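PDB 4K9Q: benzoylformate Decarboxylase from Polynucleobacter necessarius, which probably decarboxylates benzoylformate to benzaldehyde and carbon dioxide, with thiamine diphosphate and a magnesium ion as bound cofactors. Local coordinates for residues V42-E47 against I439-Q444; S177-P182 against V312-L317; L250-G255 against Y277-A282; V358-S363 against D382-N387. One frame throughout, in Å; residues are numbered along the deposited sequence.

Contact 1. Residues V42-E47 against I439-Q444; sequences VLALQE and IYTGVQ. With TPP (thiamine diphosphate), chain D.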
loop_
_atom_site.group_PDB
_atom_site.type_symbol
_atom_site.label_atom_id
_atom_site.label_comp_id
_atom_site.label_asym_id
_atom_site.label_seq_id
_atom_site.Cartn_x
_atom_site.Cartn_y
_atom_site.Cartn_z
ATOM N N VAL A 42 -13.887 -16.508 23.681
ATOM C CA VAL A 42 -14.424 -15.385 24.441
ATOM C C VAL A 42 -15.158 -14.434 23.502
ATOM O O VAL A 42 -14.532 -13.749 22.682
ATOM C CB VAL A 42 -13.306 -14.607 25.174
ATOM C CG1 VAL A 42 -13.878 -13.378 25.890
ATOM C CG2 VAL A 42 -12.571 -15.509 26.149
ATOM N N LEU A 43 -16.482 -14.381 23.631
ATOM C CA LEU A 43 -17.299 -13.509 22.795
ATOM C C LEU A 43 -17.225 -12.077 23.275
ATOM O O LEU A 43 -17.342 -11.814 24.482
ATOM C CB LEU A 43 -18.770 -13.961 22.818
ATOM C CG LEU A 43 -19.753 -13.042 22.093
ATOM C CD1 LEU A 43 -19.522 -13.062 20.572
ATOM C CD2 LEU A 43 -21.203 -13.412 22.447
ATOM N N ALA A 44 -17.034 -11.149 22.338
ATOM C CA ALA A 44 -17.354 -9.751 22.615
ATOM C C ALA A 44 -18.290 -9.210 21.529
ATOM O O ALA A 44 -18.332 -9.732 20.408
ATOM C CB ALA A 44 -16.086 -8.914 22.726
ATOM N N LEU A 45 -19.050 -8.178 21.880
ATOM C CA LEU A 45 -20.154 -7.712 21.046
ATOM C C LEU A 45 -19.749 -6.789 19.910
ATOM O O LEU A 45 -20.559 -6.533 19.023
ATOM C CB LEU A 45 -21.195 -6.977 21.898
ATOM C CG LEU A 45 -21.896 -7.787 22.995
ATOM C CD1 LEU A 45 -22.740 -6.834 23.825
ATOM C CD2 LEU A 45 -22.745 -8.899 22.386
ATOM N N GLN A 46 -18.529 -6.255 19.955
ATOM C CA GLN A 46 -18.053 -5.363 18.898
ATOM C C GLN A 46 -16.538 -5.532 18.792
ATOM O O GLN A 46 -15.879 -5.850 19.786
ATOM C CB GLN A 46 -18.441 -3.909 19.202
ATOM C CG GLN A 46 -18.527 -3.005 17.972
ATOM C CD GLN A 46 -17.263 -2.190 17.740
ATOM O OE1 GLN A 46 -16.271 -2.339 18.461
ATOM N NE2 GLN A 46 -17.302 -1.310 16.743
ATOM N N GLU A 47 -15.988 -5.351 17.591
ATOM C CA GLU A 47 -14.624 -5.784 17.328
ATOM C C GLU A 47 -13.516 -4.950 17.977
ATOM O O GLU A 47 -12.420 -5.453 18.196
ATOM C CB GLU A 47 -14.399 -5.954 15.822
ATOM C CG GLU A 47 -15.270 -7.047 15.205
ATOM C CD GLU A 47 -16.669 -6.579 14.800
ATOM O OE1 GLU A 47 -17.070 -5.439 15.142
ATOM O OE2 GLU A 47 -17.370 -7.378 14.134
ATOM N N ILE A 439 -18.209 -4.296 28.591
ATOM C CA ILE A 439 -18.769 -4.681 29.889
ATOM C C ILE A 439 -19.450 -6.048 29.820
ATOM O O ILE A 439 -19.331 -6.870 30.737
ATOM C CB ILE A 439 -19.780 -3.629 30.392
ATOM C CG1 ILE A 439 -19.081 -2.279 30.587
ATOM C CG2 ILE A 439 -20.423 -4.079 31.698
ATOM C CD1 ILE A 439 -20.044 -1.148 30.913
ATOM N N TYR A 440 -20.154 -6.295 28.720
ATOM C CA TYR A 440 -20.863 -7.549 28.533
ATOM C C TYR A 440 -19.938 -8.748 28.698
ATOM O O TYR A 440 -20.293 -9.737 29.330
ATOM C CB TYR A 440 -21.515 -7.581 27.153
ATOM C CG TYR A 440 -22.369 -8.807 26.910
ATOM C CD1 TYR A 440 -23.574 -8.987 27.593
ATOM C CD2 TYR A 440 -21.980 -9.779 25.998
ATOM C CE1 TYR A 440 -24.362 -10.109 27.370
ATOM C CE2 TYR A 440 -22.761 -10.900 25.764
ATOM C CZ TYR A 440 -23.946 -11.061 26.453
ATOM O OH TYR A 440 -24.701 -12.187 26.197
ATOM N N THR A 441 -18.747 -8.666 28.118
ATOM C CA THR A 441 -17.812 -9.784 28.196
ATOM C C THR A 441 -17.355 -9.984 29.635
ATOM O O THR A 441 -17.245 -11.115 30.105
ATOM C CB THR A 441 -16.601 -9.562 27.272
ATOM O OG1 THR A 441 -17.067 -9.439 25.923
ATOM C CG2 THR A 441 -15.646 -10.751 27.358
ATOM N N GLY A 442 -17.095 -8.885 30.331
ATOM C CA GLY A 442 -16.762 -8.946 31.746
ATOM C C GLY A 442 -17.840 -9.685 32.531
ATOM O O GLY A 442 -17.553 -10.571 33.323
ATOM N N VAL A 443 -19.090 -9.306 32.320
ATOM C CA VAL A 443 -20.198 -9.931 33.037
ATOM C C VAL A 443 -20.336 -11.416 32.680
ATOM O O VAL A 443 -20.429 -12.275 33.564
ATOM C CB VAL A 443 -21.515 -9.179 32.786
ATOM C CG1 VAL A 443 -22.666 -9.905 33.441
ATOM C CG2 VAL A 443 -21.408 -7.760 33.348
ATOM N N GLN A 444 -20.330 -11.717 31.387
ATOM C CA GLN A 444 -20.540 -13.084 30.926
ATOM C C GLN A 444 -19.415 -14.026 31.345
ATOM O O GLN A 444 -19.660 -15.202 31.627
ATOM C CB GLN A 444 -20.739 -13.123 29.404
ATOM C CG GLN A 444 -22.044 -12.507 28.946
ATOM C CD GLN A 444 -23.245 -13.260 29.468
ATOM O OE1 GLN A 444 -23.282 -14.491 29.440
ATOM N NE2 GLN A 444 -24.228 -12.528 29.964
HETATM N "N1'" TPP D . -19.506 -8.140 12.728
HETATM C "C2'" TPP D . -19.795 -7.141 11.810
HETATM C CM2 TPP D . -19.225 -5.764 11.983
HETATM N "N3'" TPP D . -20.595 -7.397 10.713
HETATM C "C4'" TPP D . -21.121 -8.652 10.529
HETATM N "N4'" TPP D . -21.879 -8.896 9.462
HETATM C "C5'" TPP D . -20.866 -9.654 11.466
HETATM C "C6'" TPP D . -20.042 -9.407 12.563
HETATM C "C7'" TPP D . -21.441 -11.032 11.263
HETATM N N3 TPP D . -22.876 -11.184 11.459
HETATM C C2 TPP D . -23.809 -11.256 10.437
HETATM S S1 TPP D . -25.325 -11.460 10.939
HETATM C C5 TPP D . -24.851 -11.477 12.485
HETATM C C4 TPP D . -23.479 -11.329 12.669
HETATM C CM4 TPP D . -22.765 -11.307 13.997
HETATM C C6 TPP D . -25.930 -11.685 13.510
HETATM C C7 TPP D . -27.000 -10.606 13.556
HETATM O O7 TPP D . -27.730 -10.871 14.731
HETATM P PA TPP D . -29.028 -10.009 15.129
HETATM O O1A TPP D . -28.751 -8.559 14.853
HETATM O O2A TPP D . -29.379 -10.233 16.565
HETATM O O3A TPP D . -30.139 -10.456 14.057
HETATM P PB TPP D . -30.929 -11.854 13.960
HETATM O O1B TPP D . -30.193 -12.684 12.958
HETATM O O2B TPP D . -32.317 -11.511 13.469
HETATM O O3B TPP D . -30.949 -12.557 15.279
HETATM O O HOH W 1 -18.616 -7.443 24.625
#
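Leu45 and Tyr440 meet with their side chains crossed at about a right angle, Leu45 CG lying 3.6 Å from Tyr440 CD2 and Leu45 CD1 resting against Tyr440 CB and CG. Leu43 approaches the same ring at its edge, where CD2 comes within 4.4 Å of Tyr440 CE2. Over one face lies Gln444 CG, while the phenol OH is hydrogen-bonded to Pro480 O of the second subunit. Thr441 uses its two branches differently: with chi1 at -60°, OG1 sits beside its own backbone N and donates to Leu43 O (2.8 Å), in the carbonyl plane and on a lone pair of that oxygen, whereas CG2 presses tightly on Val42 CG1 at 3.5 Å. The same hydroxyl accepts from a water that in turn accepts from Leu45 N (2.9 Å). Thus the end of strand 40-43, at one border of the N-terminal sheet, packs on helix 438-445 of the C-terminal domain. Just beyond, Glu47 OE2 lies 2.7 Å from N1' of a thiamine diphosphate gripped mainly by the second subunit, as in other enzymes of this family. Thr441 OG1, as donor and acceptor, thereby serves polar backbone atoms on either side of Ala44.

Contact 2. Residues S177-P182 against V312-L317; sequences STRQGP and VSDSKL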
loop_
_atom_site.group_PDB
_atom_site.type_symbol
_atom_site.label_atom_id
_atom_site.label_comp_id
_atom_site.label_asym_id
_atom_site.label_seq_id
_atom_site.Cartn_x
_atom_site.Cartn_y
_atom_site.Cartn_z
ATOM N N SER A 177 13.402 -16.945 18.762
ATOM C CA SER A 177 13.826 -16.125 19.881
ATOM C C SER A 177 12.833 -14.988 20.024
ATOM O O SER A 177 12.215 -14.562 19.041
ATOM C CB SER A 177 15.232 -15.560 19.644
ATOM O OG SER A 177 15.277 -14.736 18.490
ATOM N N THR A 178 12.691 -14.483 21.243
ATOM C CA THR A 178 11.768 -13.392 21.513
ATOM C C THR A 178 12.496 -12.165 22.052
ATOM O O THR A 178 11.863 -11.177 22.456
ATOM C CB THR A 178 10.727 -13.815 22.538
ATOM O OG1 THR A 178 11.382 -14.124 23.777
ATOM C CG2 THR A 178 9.972 -15.042 22.032
ATOM N N ARG A 179 13.824 -12.236 22.048
ATOM C CA ARG A 179 14.669 -11.164 22.558
ATOM C C ARG A 179 15.925 -11.073 21.719
ATOM O O ARG A 179 16.429 -12.093 21.228
ATOM C CB ARG A 179 15.132 -11.447 23.995
ATOM C CG ARG A 179 14.043 -11.603 25.025
ATOM C CD ARG A 179 14.619 -11.485 26.426
ATOM N NE ARG A 179 15.609 -12.522 26.736
ATOM C CZ ARG A 179 16.179 -12.655 27.933
ATOM N NH1 ARG A 179 17.072 -13.615 28.157
ATOM N NH2 ARG A 179 15.841 -11.827 28.916
ATOM N N GLN A 180 16.438 -9.853 21.586
ATOM C CA GLN A 180 17.773 -9.637 21.049
ATOM C C GLN A 180 18.541 -8.723 21.979
ATOM O O GLN A 180 17.968 -7.794 22.574
ATOM C CB GLN A 180 17.714 -9.013 19.667
ATOM C CG GLN A 180 17.280 -9.971 18.598
ATOM C CD GLN A 180 17.699 -9.496 17.245
ATOM O OE1 GLN A 180 16.893 -8.955 16.493
ATOM N NE2 GLN A 180 18.980 -9.673 16.925
ATOM N N GLY A 181 19.832 -9.001 22.111
ATOM C CA GLY A 181 20.702 -8.245 22.985
ATOM C C GLY A 181 21.430 -7.123 22.275
ATOM O O GLY A 181 21.296 -6.933 21.067
ATOM N N PRO A 182 22.200 -6.349 23.042
ATOM C CA PRO A 182 22.878 -5.154 22.549
ATOM C C PRO A 182 24.211 -5.503 21.904
ATOM O O PRO A 182 24.798 -6.527 22.234
ATOM C CB PRO A 182 23.141 -4.369 23.832
ATOM C CG PRO A 182 23.359 -5.436 24.865
ATOM C CD PRO A 182 22.442 -6.578 24.475
ATOM N N VAL A 312 19.917 -0.579 19.792
ATOM C CA VAL A 312 18.730 -1.430 19.868
ATOM C C VAL A 312 19.022 -2.637 20.748
ATOM O O VAL A 312 20.010 -3.356 20.532
ATOM C CB VAL A 312 18.260 -1.898 18.471
ATOM C CG1 VAL A 312 16.891 -2.579 18.564
ATOM C CG2 VAL A 312 18.205 -0.729 17.504
ATOM N N SER A 313 18.168 -2.858 21.742
ATOM C CA SER A 313 18.334 -3.973 22.663
ATOM C C SER A 313 17.092 -4.183 23.510
ATOM O O SER A 313 16.406 -3.225 23.876
ATOM C CB SER A 313 19.514 -3.714 23.607
ATOM O OG SER A 313 19.678 -4.780 24.517
ATOM N N ASP A 314 16.828 -5.441 23.837
ATOM C CA ASP A 314 15.925 -5.766 24.931
ATOM C C ASP A 314 16.389 -5.010 26.177
ATOM O O ASP A 314 17.588 -4.944 26.463
ATOM C CB ASP A 314 15.962 -7.270 25.206
ATOM C CG ASP A 314 15.015 -7.685 26.305
ATOM O OD1 ASP A 314 13.825 -7.926 25.998
ATOM O OD2 ASP A 314 15.456 -7.787 27.474
ATOM N N SER A 315 15.454 -4.429 26.920
ATOM C CA SER A 315 15.824 -3.638 28.086
ATOM C C SER A 315 16.534 -4.464 29.154
ATOM O O SER A 315 17.509 -4.015 29.755
ATOM C CB SER A 315 14.586 -2.982 28.705
ATOM O OG SER A 315 14.307 -1.757 28.052
ATOM N N LYS A 316 16.029 -5.666 29.401
ATOM C CA LYS A 316 16.619 -6.513 30.429
ATOM C C LYS A 316 18.057 -6.877 30.062
ATOM O O LYS A 316 18.972 -6.749 30.886
ATOM C CB LYS A 316 15.781 -7.772 30.661
ATOM C CG LYS A 316 16.163 -8.502 31.939
ATOM C CD LYS A 316 15.247 -9.668 32.229
ATOM C CE LYS A 316 15.656 -10.338 33.534
ATOM N NZ LYS A 316 14.906 -11.595 33.774
ATOM N N LEU A 317 18.255 -7.318 28.826
ATOM C CA LEU A 317 19.586 -7.701 28.373
ATOM C C LEU A 317 20.556 -6.523 28.472
ATOM O O LEU A 317 21.696 -6.690 28.907
ATOM C CB LEU A 317 19.538 -8.249 26.954
ATOM C CG LEU A 317 18.757 -9.559 26.869
ATOM C CD1 LEU A 317 18.821 -10.133 25.472
ATOM C CD2 LEU A 317 19.301 -10.557 27.869
HETATM O O HOH W 2 13.488 -10.145 28.931
#
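One direct hydrogen bond joins the backbones: Asp314 N donates to Gln180 O at 2.9 Å, almost straight at 170° and nearly along the C=O axis. Ser313 OG donates to Asp314 O, and the hydroxyl also rests against the proline ring, 3.3 Å from Pro182 CD. Asp314 is the N-cap of helix 315-323. Its chi1 of -178° sets the carboxylate opposite its own N, and OD2 accepts from Leu317 N (3.1 Å) through the anti lone pair, while OD1 is taken by Gln149. The helix capped here follows strand 309-312, the last in the parallel sheet of the Rossmann-like central domain, and Gly181 pairs antiparallel with a strand of the third subunit. Van der Waals contact centres on Leu317, whose CD1 reaches Gly181 CA at 3.6 Å and whose CD2 lies over one face of the Arg179 guanidinium, 3.8 Å from CZ. Lys316 CD comes to the edge of that group. As for charge, Arg179 NH2 stays 4.3 Å from Asp314 OD2, with the oxygen well out of the guanidinium plane. A water accepts from this NH2 and donates weakly to OD2, and Arg179 NH1 forms salt bridges with Asp183 and Asp185 of the third subunit.

Contact 3. Residues L250-G255 against Y277-A282; sequences LTSGIG and YYPWIA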
loop_
_atom_site.group_PDB
_atom_site.type_symbol
_atom_site.label_atom_id
_atom_site.label_comp_id
_atom_site.label_asym_id
_atom_site.label_seq_id
_atom_site.Cartn_x
_atom_site.Cartn_y
_atom_site.Cartn_z
ATOM N N LEU A 250 7.503 12.374 33.523
ATOM C CA LEU A 250 7.826 13.584 32.782
ATOM C C LEU A 250 6.604 14.092 32.030
ATOM O O LEU A 250 5.756 13.310 31.585
ATOM C CB LEU A 250 8.986 13.346 31.803
ATOM C CG LEU A 250 10.367 13.158 32.431
ATOM C CD1 LEU A 250 11.337 12.578 31.406
ATOM C CD2 LEU A 250 10.876 14.472 33.005
ATOM N N THR A 251 6.515 15.411 31.905
ATOM C CA THR A 251 5.469 16.019 31.106
ATOM C C THR A 251 5.789 15.763 29.638
ATOM O O THR A 251 6.887 15.316 29.310
ATOM C CB THR A 251 5.380 17.522 31.373
ATOM O OG1 THR A 251 6.636 18.133 31.047
ATOM C CG2 THR A 251 5.056 17.767 32.856
ATOM N N SER A 252 4.844 16.067 28.757
ATOM C CA SER A 252 4.939 15.592 27.379
ATOM C C SER A 252 5.098 16.683 26.311
ATOM O O SER A 252 4.863 16.437 25.123
ATOM C CB SER A 252 3.740 14.694 27.056
ATOM O OG SER A 252 2.527 15.375 27.314
ATOM N N GLY A 253 5.513 17.880 26.723
ATOM C CA GLY A 253 5.899 18.906 25.766
ATOM C C GLY A 253 7.418 18.998 25.664
ATOM O O GLY A 253 8.126 18.712 26.622
ATOM N N ILE A 254 7.924 19.412 24.505
ATOM C CA ILE A 254 9.363 19.549 24.321
ATOM C C ILE A 254 9.984 20.469 25.370
ATOM O O ILE A 254 10.911 20.082 26.078
ATOM C CB ILE A 254 9.694 20.074 22.910
ATOM C CG1 ILE A 254 9.353 18.998 21.872
ATOM C CG2 ILE A 254 11.163 20.445 22.820
ATOM C CD1 ILE A 254 9.337 19.499 20.429
ATOM N N GLY A 255 9.447 21.681 25.481
ATOM C CA GLY A 255 9.975 22.660 26.415
ATOM C C GLY A 255 9.719 22.337 27.877
ATOM O O GLY A 255 10.519 22.700 28.744
ATOM N N TYR A 277 6.112 12.809 22.907
ATOM C CA TYR A 277 5.501 14.112 23.146
ATOM C C TYR A 277 4.032 14.113 22.744
ATOM O O TYR A 277 3.580 13.255 21.992
ATOM C CB TYR A 277 6.218 15.179 22.333
ATOM C CG TYR A 277 7.680 15.393 22.654
ATOM C CD1 TYR A 277 8.088 15.803 23.917
ATOM C CD2 TYR A 277 8.654 15.249 21.661
ATOM C CE1 TYR A 277 9.435 16.035 24.189
ATOM C CE2 TYR A 277 9.997 15.484 21.928
ATOM C CZ TYR A 277 10.377 15.881 23.191
ATOM O OH TYR A 277 11.708 16.126 23.457
ATOM N N TYR A 278 3.287 15.098 23.227
ATOM C CA TYR A 278 1.881 15.205 22.850
ATOM C C TYR A 278 1.519 16.651 22.483
ATOM O O TYR A 278 1.393 16.968 21.299
ATOM C CB TYR A 278 0.975 14.623 23.946
ATOM C CG TYR A 278 -0.502 14.650 23.620
ATOM C CD1 TYR A 278 -0.945 14.759 22.303
ATOM C CD2 TYR A 278 -1.448 14.567 24.628
ATOM C CE1 TYR A 278 -2.301 14.792 22.006
ATOM C CE2 TYR A 278 -2.804 14.589 24.342
ATOM C CZ TYR A 278 -3.223 14.704 23.030
ATOM O OH TYR A 278 -4.575 14.730 22.743
ATOM N N PRO A 279 1.388 17.542 23.479
ATOM C CA PRO A 279 1.141 18.945 23.141
ATOM C C PRO A 279 2.379 19.572 22.526
ATOM O O PRO A 279 3.497 19.137 22.815
ATOM C CB PRO A 279 0.875 19.587 24.505
ATOM C CG PRO A 279 1.671 18.762 25.450
ATOM C CD PRO A 279 1.560 17.352 24.932
ATOM N N TRP A 280 2.174 20.578 21.681
ATOM C CA TRP A 280 3.280 21.357 21.156
ATOM C C TRP A 280 3.666 22.437 22.166
ATOM O O TRP A 280 2.875 23.334 22.464
ATOM C CB TRP A 280 2.918 21.973 19.798
ATOM C CG TRP A 280 3.875 23.026 19.343
ATOM C CD1 TRP A 280 3.626 24.371 19.217
ATOM C CD2 TRP A 280 5.246 22.837 18.975
ATOM N NE1 TRP A 280 4.757 25.020 18.779
ATOM C CE2 TRP A 280 5.764 24.102 18.623
ATOM C CE3 TRP A 280 6.085 21.718 18.897
ATOM C CZ2 TRP A 280 7.081 24.278 18.207
ATOM C CZ3 TRP A 280 7.392 21.896 18.487
ATOM C CH2 TRP A 280 7.877 23.165 18.146
ATOM N N ILE A 281 4.872 22.309 22.708
ATOM C CA ILE A 281 5.434 23.294 23.621
ATOM C C ILE A 281 6.870 23.523 23.170
ATOM O O ILE A 281 7.742 22.670 23.364
ATOM C CB ILE A 281 5.397 22.819 25.079
ATOM C CG1 ILE A 281 3.950 22.595 25.530
ATOM C CG2 ILE A 281 6.049 23.851 25.995
ATOM C CD1 ILE A 281 3.825 22.165 26.970
ATOM N N ALA A 282 7.109 24.665 22.535
ATOM C CA ALA A 282 8.402 24.927 21.924
ATOM C C ALA A 282 9.531 24.902 22.951
ATOM O O ALA A 282 9.357 25.297 24.107
ATOM C CB ALA A 282 8.386 26.256 21.182
HETATM O O HOH W 3 12.140 17.651 25.589
HETATM O O HOH W 4 5.995 19.574 22.225
#
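Ile254 N, Pro279 O and Ile281 N close on a single water across the contact: the water donates to Pro279 O at 2.6 Å and accepts from both amides, linking the first turn of helix 254-260 to the loop. Two direct backbone bonds add to this bridge. Tyr278 N donates to Ser252 O at 2.8 Å, and Tyr277 CA lies close to the same oxygen, a bent CA-H...O contact. Gly255 N donates to Ile281 O at 2.9 Å, approaching from above the carbonyl plane. Gly253, the N-cap residue, lets the loop come close, its CA 4.0 Å from Ile281 CB. The segments belong to the central domain with its Rossmann-like parallel sheet: 250-255 leads from edge strand 246-249 into its helix, and 277-282 runs in the long connection between strands 266-270 and 291-296. Among side chains, Ile254 stands over the Tyr277 ring in a CH-pi contact, CG1 3.5 Å from the centroid and 12° off the normal. With chi1 at -69°, this branch sits beside the backbone N and its CD1 continues to Trp280 CZ3 (3.6 Å). A second water accepts from Tyr277 OH and donates to Ile254 O, tying the phenol to the helix. Ser252 OG lies 3.2 Å from Pro279 CD. Tyr278 turns its ring away from 250-255; the OH is hydrogen-bonded to Ser26 of the second subunit, and the nearest atoms of its side chain and a bound thiamine diphosphate are about 5 Å apart.

Contact 4. Residues V358-S363 against D382-N387; sequences VLKENS and DVFRIN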
loop_
_atom_site.group_PDB
_atom_site.type_symbol
_atom_site.label_atom_id
_atom_site.label_comp_id
_atom_site.label_asym_id
_atom_site.label_seq_id
_atom_site.Cartn_x
_atom_site.Cartn_y
_atom_site.Cartn_z
ATOM N N VAL A 358 -9.733 8.103 48.313
ATOM C CA VAL A 358 -10.681 7.157 48.902
ATOM C C VAL A 358 -10.511 5.757 48.308
ATOM O O VAL A 358 -10.552 4.750 49.015
ATOM C CB VAL A 358 -12.135 7.654 48.762
ATOM C CG1 VAL A 358 -13.118 6.569 49.178
ATOM C CG2 VAL A 358 -12.320 8.901 49.611
ATOM N N LEU A 359 -10.293 5.686 47.000
ATOM C CA LEU A 359 -10.064 4.388 46.381
ATOM C C LEU A 359 -8.756 3.776 46.890
ATOM O O LEU A 359 -8.718 2.607 47.272
ATOM C CB LEU A 359 -10.030 4.516 44.863
ATOM C CG LEU A 359 -11.311 4.967 44.184
ATOM C CD1 LEU A 359 -11.064 5.098 42.688
ATOM C CD2 LEU A 359 -12.416 3.964 44.456
ATOM N N LYS A 360 -7.696 4.575 46.912
ATOM C CA LYS A 360 -6.390 4.089 47.346
ATOM C C LYS A 360 -6.432 3.544 48.783
ATOM O O LYS A 360 -5.987 2.419 49.045
ATOM C CB LYS A 360 -5.339 5.199 47.191
ATOM C CG LYS A 360 -3.976 4.875 47.763
ATOM C CD LYS A 360 -3.328 3.706 47.052
ATOM C CE LYS A 360 -2.038 3.303 47.755
ATOM N NZ LYS A 360 -1.278 2.278 46.997
ATOM N N GLU A 361 -6.993 4.323 49.701
ATOM C CA GLU A 361 -6.952 3.951 51.115
ATOM C C GLU A 361 -7.835 2.751 51.447
ATOM O O GLU A 361 -7.720 2.182 52.531
ATOM C CB GLU A 361 -7.294 5.151 52.009
ATOM C CG GLU A 361 -8.724 5.611 51.909
ATOM C CD GLU A 361 -8.956 6.978 52.545
ATOM O OE1 GLU A 361 -7.972 7.650 52.937
ATOM O OE2 GLU A 361 -10.131 7.384 52.641
ATOM N N ASN A 362 -8.706 2.364 50.516
ATOM C CA ASN A 362 -9.560 1.194 50.705
ATOM C C ASN A 362 -9.195 0.022 49.793
ATOM O O ASN A 362 -9.919 -0.973 49.742
ATOM C CB ASN A 362 -11.035 1.559 50.508
ATOM C CG ASN A 362 -11.574 2.433 51.628
ATOM O OD1 ASN A 362 -11.810 1.960 52.742
ATOM N ND2 ASN A 362 -11.793 3.709 51.329
ATOM N N SER A 363 -8.086 0.154 49.067
ATOM C CA SER A 363 -7.647 -0.896 48.144
ATOM C C SER A 363 -6.808 -1.947 48.856
ATOM O O SER A 363 -6.005 -1.619 49.733
ATOM C CB SER A 363 -6.825 -0.309 46.996
ATOM O OG SER A 363 -7.607 0.503 46.141
ATOM N N ASP A 382 -0.131 11.065 41.596
ATOM C CA ASP A 382 0.192 11.496 42.957
ATOM C C ASP A 382 -0.276 10.474 43.985
ATOM O O ASP A 382 0.381 10.251 45.004
ATOM C CB ASP A 382 -0.454 12.843 43.278
ATOM C CG ASP A 382 0.064 13.435 44.583
ATOM O OD1 ASP A 382 1.299 13.494 44.750
ATOM O OD2 ASP A 382 -0.759 13.831 45.439
ATOM N N VAL A 383 -1.421 9.857 43.712
ATOM C CA VAL A 383 -2.106 9.049 44.707
ATOM C C VAL A 383 -1.708 7.587 44.623
ATOM O O VAL A 383 -1.322 6.979 45.618
ATOM C CB VAL A 383 -3.643 9.172 44.562
ATOM C CG1 VAL A 383 -4.361 8.192 45.483
ATOM C CG2 VAL A 383 -4.101 10.615 44.837
ATOM N N PHE A 384 -1.817 7.025 43.424
ATOM C CA PHE A 384 -1.495 5.621 43.212
ATOM C C PHE A 384 -0.038 5.488 42.795
ATOM O O PHE A 384 0.286 5.475 41.609
ATOM C CB PHE A 384 -2.421 4.992 42.156
ATOM C CG PHE A 384 -3.788 4.626 42.677
ATOM C CD1 PHE A 384 -4.015 3.380 43.259
ATOM C CD2 PHE A 384 -4.848 5.526 42.599
ATOM C CE1 PHE A 384 -5.273 3.033 43.743
ATOM C CE2 PHE A 384 -6.106 5.183 43.075
ATOM C CZ PHE A 384 -6.320 3.939 43.655
ATOM N N ARG A 385 0.852 5.399 43.775
ATOM C CA ARG A 385 2.268 5.244 43.473
ATOM C C ARG A 385 2.587 3.759 43.347
ATOM O O ARG A 385 2.731 3.056 44.342
ATOM C CB ARG A 385 3.109 5.942 44.545
ATOM C CG ARG A 385 2.697 7.398 44.680
ATOM C CD ARG A 385 3.522 8.196 45.671
ATOM N NE ARG A 385 3.123 9.600 45.623
ATOM C CZ ARG A 385 3.846 10.608 46.103
ATOM N NH1 ARG A 385 5.016 10.367 46.682
ATOM N NH2 ARG A 385 3.405 11.861 45.995
ATOM N N ILE A 386 2.669 3.296 42.105
ATOM C CA ILE A 386 2.790 1.877 41.783
ATOM C C ILE A 386 4.174 1.365 42.153
ATOM O O ILE A 386 5.176 1.889 41.665
ATOM C CB ILE A 386 2.569 1.668 40.267
ATOM C CG1 ILE A 386 1.237 2.309 39.839
ATOM C CG2 ILE A 386 2.641 0.185 39.894
ATOM C CD1 ILE A 386 0.018 1.717 40.512
ATOM N N ASN A 387 4.233 0.339 43.001
ATOM C CA ASN A 387 5.527 -0.153 43.479
ATOM C C ASN A 387 5.771 -1.642 43.248
ATOM O O ASN A 387 6.662 -2.239 43.856
ATOM C CB ASN A 387 5.751 0.224 44.951
ATOM C CG ASN A 387 4.741 -0.406 45.887
ATOM O OD1 ASN A 387 3.978 -1.299 45.508
ATOM N ND2 ASN A 387 4.740 0.053 47.133
#
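Lys360 lays the aliphatic part of its side chain on the Phe384 ring, CB over one face in a CH-pi contact, 4.1 Å from the centroid and 20° off the normal. The chain bends at chi2 (63°), which brings CD to 3.9 Å from Phe384 CD1. Two other groups approach the ring at its edge: Leu359 CB, 3.9 Å from Phe384 CZ, and Ser363 OG, more loosely. Beside them Val383 CG1 packs on Lys360 CB at 3.6 Å, the two side chains running past each other in opposite directions. No hydrogen bond crosses between the segments; those within each hold it in shape. Leu359 O accepts from Ser363 OG (2.6 Å) and from Asn362 N, which reach it from opposite faces of its plane as helix 352-361 ends. Arg385 clasps Asp382 side-on, NE to the backbone O and NH2 to OD1 in a salt bridge (2.9 Å). Asp382 OD2 is hydrogen-bonded to His353 NE2. Phe384 touches Leu369, and Ser363 OG is hydrogen-bonded to Tyr508 OH; the C-terminal ends of helices 352-361 and 377-383 thus lie between strand 368-372, of the C-terminal parallel sheet, and helix 501-513.

From the N terminus, 42-47 opens the widest loop, closed when contact 1 is made with 439-444; it joins the N-terminal and C-terminal cofactor-binding domains and encloses all the other contacts. Inside it, 177-182 opens a second loop that contact 2 closes at 312-317, tying the stretch around strand 180-181 to the chain leaving 309-312, the outermost strand of the central parallel sheet. Contact 3 lies within this second loop and links two connections of the central domain. Contact 4 follows in series, closing a short loop between helices 352-361 and 377-383, beside the C-terminal sheet. No loop crosses another. Contacts 1 and 3 lie on opposite sides of the chain's centre, their centres about 37 Å apart, yet both touch the second subunit.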